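Local coordinates for putative hydrogenase expression/formation protein hupG (PDB 2QSI), which is of unknown function but, as a thioredoxin-like member of the HupG/HyaE family, probably takes part in hydrogenase expression or formation, at residues Val20-Val25 and Arg79-Arg84; Ile35-Phe40 and Pro91-Val96; Gly103-Ile108 and Ala116-Met121. All blocks are in the same frame, centred on the assembly; numbering follows the deposited sequence.

Contact 1. Residues Val20-Val25 and Arg79-Arg84; sequences VDEATV and RGLMAR
Leu81 and Val25 meet tip to tip where helix 78-85 of this thioredoxin-like domain lies against the Asx motif that leads from strand 18-20 into helix 25-30. The apolar contact between them is small: Val25 CG1 is 4.0 Å from Leu81 CD2 and equally near the other methyl, CD1, so it faces the fork of the leucine. Val25 carries that methyl between its backbone N and its carbonyl carbon (chi1 67°). Leu81 also packs on Val73 of the central sheet, so it joins loop, helix and sheet. The next residue in the helix, Met82, belongs to the DTT pocket.

Two charged side chains join in through van der Waals contact. Glu22 slides past Leu81 in the opposite direction, its CG 3.9 Å from Leu81 CD2. Its carboxylate then comes down on helix backbone bare of a side chain, with OE2 3.6 Å from Gly80 CA. The extended Arg84 runs alongside Val25, NH1 lying 4.0 Å from Val25 CG1. Its polar partners lie elsewhere: NH1 forms a salt bridge with Asp26 and NH2 one with Glu99 of the second subunit, which together should fix the guanidinium.

No hydrogen bond joins the two segments; those present shape the loop. Asp21 and Thr24 pair reciprocally, Thr24 N giving to Asp21 OD1 at 2.8 Å and Asp21 N giving to Thr24 OG1 in a nearly straight bond (170°). Asp21 O accepts twice, from Val25 N at 2.9 Å and from Thr24 N at 3.2 Å.

Contact 2. Residues Ile35-Phe40 and Pro91-Val96; sequences IVVLFF and PSLAVV
Pro91, preceded by a cis peptide bond, brings its CA to 3.0 Å from Phe40 O at the start of an antiparallel ladder. Ser92 N bonds the same Phe40 O, in the carbonyl plane and on a lone pair, while Ser92 O takes Phe40 N; the serine OG is hydrogen-bonded to Val89 O. Leu93 points to the other face, with Val37 and Phe39. Its CB lies 4.0 Å from Val37 CG1, and its CD2 reaches 3.9 Å from Phe39 CD1, while helix 50-62 packs on both strand partners. Ala94 exchanges two bonds with Leu38 at 2.8 Å each, from Ala94 N to Leu38 O and from Leu38 N to Ala94 O. Its small CB meets the edge of the Phe40 ring, 4.0 Å from CE2. Val95 holds CG1 anti to its backbone N (chi1 -175°), tightly against Ile35 CG2 at 3.3 Å. Val96 exchanges a last pair of bonds with Val36 and sets CG2 4.2 Å from Leu38 CD1, where both side chains also touch Phe85 of helix 78-85. Residues 92-96 also pair with a strand of the second subunit, continuing the sheet. A cis-proline leading into an antiparallel strand beside one of the inner parallel strands is a hallmark of the thioredoxin fold.

Contact 3. Residues Gly103-Ile108 and Ala116-Met121; sequences GVIAKI and AQIGAM
Ile105 reaches from its strand to Gln117 and Met121, which stand one helical turn apart on helix 111-126. The strand and helix segments run almost exactly antiparallel (179°), their axes 10.0 Å apart at closest approach. Ile105 works with three of its carbons. CD1, carried forward by a side chain extended beyond CB (chi2 176°), ends 3.7 Å from Gln117 CB and 4.1 Å from Ile118 CG1. CG1 lies 3.8 Å from Met121 CE, and CG2 rests against the Gln117 amide.

Met121, a selenomethionine, crosses over from the helix nearly fully stretched. Its selenium is 3.8 Å from Gly103 CA, and CE goes on between that CA and Ile105. With no side chain on Gly103, the selenium and methyl can lie directly on the strand backbone.

Gln117 flanks Ile105 with its amide group: OE1 is 3.7 Å from Ile105 CG1, and NE2 is 3.9 Å from Ile105 CG2. These are van der Waals contacts, for the segments share no hydrogen bond. NE2 donates instead to Ser113 OG, one turn earlier in the helix, and more weakly to Gln109 OE1, which steadies the amide beside the isoleucine.

This strand-helix unit stands about 26 Å, centre to centre, from the middle of its own chain. Tyr114 of helix 111-126 also touches Ile105. Residues 103-106 form an antiparallel ladder with the second subunit, where Val104 packs on Ser92 of that chain, Ile118 on its Phe64 and Met121 on its Val95: an arrangement consistent with a swapped C-terminal strand and helix, added to the partner's thioredoxin-like sheet.

From the N terminus, the loop at 20-25 opens contact 1 and strand 35-40 opens contact 2 before either is closed. Helix 78-85 then closes the first across 53 residues, and 91-96 closes the second across 50, so the two cross. They also touch: the Phe40 ring packs on Leu81 and Met82, tying helix 78-85 to the sheet. Contact 3 follows in series and closes a short loop of seven residues. It shares strand 92-106 with contact 2, yet their nearest atoms within the chain are about 16 Å apart. Both contacts touch the second subunit, through whose antiparallel strand pairing the sheet runs on.

Contact 1. Residues Val20-Val25 and Arg79-Arg84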
# COMPACT_ATOMS: atom_id res chain seq x y z
N VAL A 20 2.50 -10.64 14.34
CA VAL A 20 2.81 -10.96 12.96
C VAL A 20 4.30 -11.18 12.69
O VAL A 20 5.17 -10.66 13.38
CB VAL A 20 2.32 -9.85 11.97
CG1 VAL A 20 0.79 -9.73 11.98
CG2 VAL A 20 3.03 -8.51 12.23
N ASP A 21 4.57 -11.96 11.64
CA ASP A 21 5.92 -12.19 11.18
C ASP A 21 6.04 -11.92 9.69
O ASP A 21 5.08 -11.47 9.06
CB ASP A 21 6.40 -13.62 11.55
CG ASP A 21 5.62 -14.72 10.84
OD1 ASP A 21 5.05 -14.53 9.75
OD2 ASP A 21 5.60 -15.84 11.40
N GLU A 22 7.22 -12.15 9.13
CA GLU A 22 7.43 -11.91 7.69
C GLU A 22 6.52 -12.80 6.83
O GLU A 22 6.19 -12.44 5.71
CB GLU A 22 8.92 -12.05 7.30
CG GLU A 22 9.76 -10.80 7.63
CD GLU A 22 11.26 -11.04 7.61
OE1 GLU A 22 11.76 -11.88 8.38
OE2 GLU A 22 11.96 -10.37 6.81
N ALA A 23 6.06 -13.94 7.36
CA ALA A 23 5.15 -14.83 6.63
C ALA A 23 3.69 -14.39 6.65
O ALA A 23 2.96 -14.65 5.69
CB ALA A 23 5.26 -16.26 7.18
N THR A 24 3.27 -13.73 7.73
CA THR A 24 1.86 -13.37 7.93
C THR A 24 1.52 -11.88 7.85
O THR A 24 0.34 -11.53 7.76
CB THR A 24 1.32 -13.88 9.29
OG1 THR A 24 1.94 -13.17 10.37
CG2 THR A 24 1.58 -15.36 9.43
N VAL A 25 2.52 -11.00 7.86
CA VAL A 25 2.24 -9.55 7.84
C VAL A 25 1.59 -9.04 6.52
O VAL A 25 0.68 -8.20 6.57
CB VAL A 25 3.50 -8.69 8.18
CG1 VAL A 25 4.56 -8.82 7.07
CG2 VAL A 25 3.13 -7.23 8.42
N ARG A 79 14.24 -7.28 11.95
CA ARG A 79 15.24 -6.69 11.08
C ARG A 79 14.66 -6.41 9.69
O ARG A 79 14.79 -5.29 9.16
CB ARG A 79 16.46 -7.61 10.98
CG ARG A 79 17.65 -6.94 10.27
CD ARG A 79 18.98 -7.37 10.88
NE ARG A 79 19.07 -6.99 12.30
CZ ARG A 79 18.82 -7.78 13.35
NH1 ARG A 79 18.44 -9.05 13.20
NH2 ARG A 79 18.95 -7.29 14.59
N GLY A 80 14.02 -7.41 9.11
CA GLY A 80 13.45 -7.27 7.78
C GLY A 80 12.29 -6.29 7.71
O GLY A 80 12.15 -5.56 6.74
N LEU A 81 11.44 -6.25 8.73
CA LEU A 81 10.30 -5.36 8.67
C LEU A 81 10.68 -3.90 8.96
O LEU A 81 10.06 -2.94 8.43
CB LEU A 81 9.13 -5.89 9.53
CG LEU A 81 8.44 -7.17 9.01
CD1 LEU A 81 7.15 -7.46 9.81
CD2 LEU A 81 8.19 -7.23 7.44
N MSE A 82 11.70 -3.71 9.79
CA MSE A 82 12.19 -2.38 10.08
C MSE A 82 12.73 -1.76 8.78
O MSE A 82 12.46 -0.62 8.48
CB MSE A 82 13.28 -2.41 11.15
CG MSE A 82 12.78 -2.70 12.53
SE MSE A 82 14.25 -2.95 13.75
CE MSE A 82 14.78 -1.08 13.98
N ALA A 83 13.48 -2.57 8.04
CA ALA A 83 14.03 -2.20 6.74
C ALA A 83 12.93 -1.90 5.75
O ALA A 83 12.94 -0.88 5.07
CB ALA A 83 14.92 -3.34 6.22
N ARG A 84 11.94 -2.77 5.68
CA ARG A 84 10.85 -2.57 4.73
C ARG A 84 10.04 -1.33 5.02
O ARG A 84 9.68 -0.60 4.11
CB ARG A 84 9.94 -3.76 4.78
CG ARG A 84 8.68 -3.60 3.97
CD ARG A 84 7.96 -4.87 4.00
NE ARG A 84 6.58 -4.69 3.61
CZ ARG A 84 5.71 -5.70 3.57
NH1 ARG A 84 6.10 -6.93 3.89
NH2 ARG A 84 4.46 -5.47 3.25

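Contact 2. Residues Ile35-Phe40 and Pro91-Val96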
# COMPACT_ATOMS: atom_id res chain seq x y z
N ILE A 35 -6.02 1.53 8.65
CA ILE A 35 -4.59 1.88 8.75
C ILE A 35 -4.02 0.98 9.84
O ILE A 35 -4.64 0.80 10.91
CB ILE A 35 -4.41 3.39 9.10
CG1 ILE A 35 -4.86 4.34 7.95
CG2 ILE A 35 -2.98 3.71 9.51
CD1 ILE A 35 -4.42 3.91 6.63
N VAL A 36 -2.87 0.40 9.55
CA VAL A 36 -2.20 -0.51 10.44
C VAL A 36 -1.11 0.16 11.27
O VAL A 36 -0.28 0.90 10.76
CB VAL A 36 -1.64 -1.70 9.63
CG1 VAL A 36 -0.84 -2.65 10.57
CG2 VAL A 36 -2.84 -2.43 8.91
N VAL A 37 -1.12 -0.13 12.56
CA VAL A 37 -0.06 0.31 13.45
C VAL A 37 0.78 -0.94 13.80
O VAL A 37 0.31 -1.86 14.50
CB VAL A 37 -0.62 0.96 14.70
CG1 VAL A 37 0.54 1.51 15.58
CG2 VAL A 37 -1.57 2.11 14.32
N LEU A 38 2.01 -0.97 13.30
CA LEU A 38 2.92 -2.06 13.60
C LEU A 38 3.79 -1.62 14.74
O LEU A 38 4.43 -0.57 14.67
CB LEU A 38 3.82 -2.40 12.42
CG LEU A 38 3.17 -2.92 11.15
CD1 LEU A 38 4.26 -3.12 10.07
CD2 LEU A 38 2.33 -4.14 11.45
N PHE A 39 3.80 -2.46 15.77
CA PHE A 39 4.55 -2.27 17.01
C PHE A 39 5.83 -3.08 16.97
O PHE A 39 5.79 -4.32 16.99
CB PHE A 39 3.68 -2.68 18.20
CG PHE A 39 4.39 -2.69 19.51
CD1 PHE A 39 5.31 -1.73 19.85
CD2 PHE A 39 4.06 -3.66 20.47
CE1 PHE A 39 5.93 -1.76 21.13
CE2 PHE A 39 4.65 -3.69 21.68
CZ PHE A 39 5.60 -2.74 22.01
N PHE A 40 6.96 -2.36 16.94
CA PHE A 40 8.31 -2.93 17.12
C PHE A 40 8.73 -2.73 18.56
O PHE A 40 8.93 -1.59 19.05
CB PHE A 40 9.29 -2.24 16.18
CG PHE A 40 9.00 -2.49 14.72
CD1 PHE A 40 9.68 -3.50 14.02
CD2 PHE A 40 8.03 -1.75 14.03
CE1 PHE A 40 9.44 -3.72 12.66
CE2 PHE A 40 7.73 -2.02 12.69
CZ PHE A 40 8.43 -3.02 12.01
N PRO A 91 12.05 0.78 20.77
CA PRO A 91 10.70 0.49 20.27
C PRO A 91 10.22 1.62 19.34
O PRO A 91 10.69 2.76 19.45
CB PRO A 91 9.85 0.41 21.54
CG PRO A 91 10.60 1.21 22.56
CD PRO A 91 12.05 1.24 22.17
N SER A 92 9.34 1.28 18.41
CA SER A 92 8.71 2.21 17.51
C SER A 92 7.29 1.73 17.17
O SER A 92 7.01 0.54 17.23
CB SER A 92 9.49 2.31 16.16
OG SER A 92 10.69 3.08 16.30
N LEU A 93 6.44 2.67 16.77
CA LEU A 93 5.24 2.38 15.99
C LEU A 93 5.44 2.79 14.51
O LEU A 93 5.80 3.95 14.23
CB LEU A 93 4.05 3.13 16.55
CG LEU A 93 3.75 2.90 18.02
CD1 LEU A 93 2.50 3.67 18.42
CD2 LEU A 93 3.53 1.39 18.23
N ALA A 94 5.19 1.89 13.58
CA ALA A 94 5.15 2.24 12.16
C ALA A 94 3.69 2.24 11.73
O ALA A 94 3.02 1.22 11.88
CB ALA A 94 5.95 1.24 11.33
N VAL A 95 3.21 3.40 11.22
CA VAL A 95 1.83 3.57 10.77
C VAL A 95 1.80 3.37 9.26
O VAL A 95 2.45 4.13 8.50
CB VAL A 95 1.27 4.92 11.18
CG1 VAL A 95 -0.21 5.03 10.80
CG2 VAL A 95 1.48 5.14 12.69
N VAL A 96 1.06 2.36 8.81
CA VAL A 96 1.15 1.89 7.43
C VAL A 96 -0.23 1.89 6.76
O VAL A 96 -1.16 1.28 7.29
CB VAL A 96 1.69 0.46 7.36
CG1 VAL A 96 1.70 -0.03 5.92
CG2 VAL A 96 3.10 0.33 7.98

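Contact 3. Residues Gly103-Ile108 and Ala116-Met121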
# COMPACT_ATOMS: atom_id res chain seq x y z
N GLY A 103 -9.49 1.68 -8.78
CA GLY A 103 -10.39 1.40 -9.86
C GLY A 103 -9.74 0.45 -10.83
O GLY A 103 -8.51 0.30 -10.84
N VAL A 104 -10.57 -0.17 -11.66
CA VAL A 104 -10.08 -1.04 -12.76
C VAL A 104 -10.80 -0.55 -14.01
O VAL A 104 -12.04 -0.45 -14.03
CB VAL A 104 -10.43 -2.53 -12.54
CG1 VAL A 104 -9.95 -3.43 -13.74
CG2 VAL A 104 -9.91 -3.01 -11.15
N ILE A 105 -10.04 -0.25 -15.06
CA ILE A 105 -10.61 0.16 -16.33
C ILE A 105 -10.53 -0.96 -17.36
O ILE A 105 -9.50 -1.15 -18.01
CB ILE A 105 -9.90 1.41 -16.89
CG1 ILE A 105 -9.86 2.52 -15.83
CG2 ILE A 105 -10.59 1.90 -18.15
CD1 ILE A 105 -9.08 3.74 -16.26
N ALA A 106 -11.63 -1.69 -17.52
CA ALA A 106 -11.60 -2.99 -18.18
C ALA A 106 -12.07 -2.88 -19.63
O ALA A 106 -12.90 -2.04 -19.96
CB ALA A 106 -12.46 -3.99 -17.42
N LYS A 107 -11.52 -3.73 -20.48
CA LYS A 107 -11.83 -3.69 -21.91
C LYS A 107 -11.28 -2.42 -22.55
O LYS A 107 -10.81 -1.52 -21.86
CB LYS A 107 -13.34 -3.78 -22.14
CG LYS A 107 -13.98 -5.02 -21.54
CD LYS A 107 -15.27 -5.37 -22.26
CE LYS A 107 -16.47 -4.68 -21.63
NZ LYS A 107 -17.76 -5.19 -22.18
N ILE A 108 -11.33 -2.36 -23.88
CA ILE A 108 -10.67 -1.30 -24.63
C ILE A 108 -11.56 -0.07 -24.75
O ILE A 108 -12.68 -0.15 -25.26
CB ILE A 108 -10.27 -1.78 -26.04
CG1 ILE A 108 -9.42 -0.71 -26.74
CG2 ILE A 108 -11.50 -2.11 -26.86
CD1 ILE A 108 -8.22 -0.26 -25.93
N ALA A 116 -10.41 10.72 -18.44
CA ALA A 116 -11.46 11.09 -17.47
C ALA A 116 -11.44 10.17 -16.23
O ALA A 116 -11.53 10.65 -15.09
CB ALA A 116 -12.86 11.08 -18.13
N GLN A 117 -11.29 8.86 -16.46
CA GLN A 117 -11.31 7.90 -15.35
C GLN A 117 -10.08 8.04 -14.49
O GLN A 117 -10.17 8.12 -13.25
CB GLN A 117 -11.56 6.49 -15.81
CG GLN A 117 -12.96 6.28 -16.41
CD GLN A 117 -13.18 4.85 -16.85
OE1 GLN A 117 -13.27 3.94 -16.02
NE2 GLN A 117 -13.30 4.64 -18.15
N ILE A 118 -8.91 8.11 -15.12
CA ILE A 118 -7.69 8.31 -14.33
C ILE A 118 -7.74 9.61 -13.56
O ILE A 118 -7.40 9.65 -12.36
CB ILE A 118 -6.43 8.23 -15.20
CG1 ILE A 118 -6.33 6.80 -15.75
CG2 ILE A 118 -5.16 8.66 -14.36
CD1 ILE A 118 -5.26 6.56 -16.76
N GLY A 119 -8.14 10.69 -14.25
CA GLY A 119 -8.27 11.98 -13.62
C GLY A 119 -9.17 11.94 -12.40
O GLY A 119 -8.84 12.50 -11.34
N ALA A 120 -10.30 11.26 -12.53
CA ALA A 120 -11.27 11.18 -11.45
C ALA A 120 -10.68 10.45 -10.24
O ALA A 120 -10.92 10.85 -9.10
CB ALA A 120 -12.57 10.48 -11.91
N MSE A 121 -9.92 9.40 -10.48
CA MSE A 121 -9.33 8.63 -9.41
C MSE A 121 -8.25 9.44 -8.70
O MSE A 121 -8.16 9.40 -7.48
CB MSE A 121 -8.76 7.31 -9.91
CG MSE A 121 -9.82 6.36 -10.47
SE MSE A 121 -9.04 4.71 -11.17
CE MSE A 121 -10.36 4.18 -12.49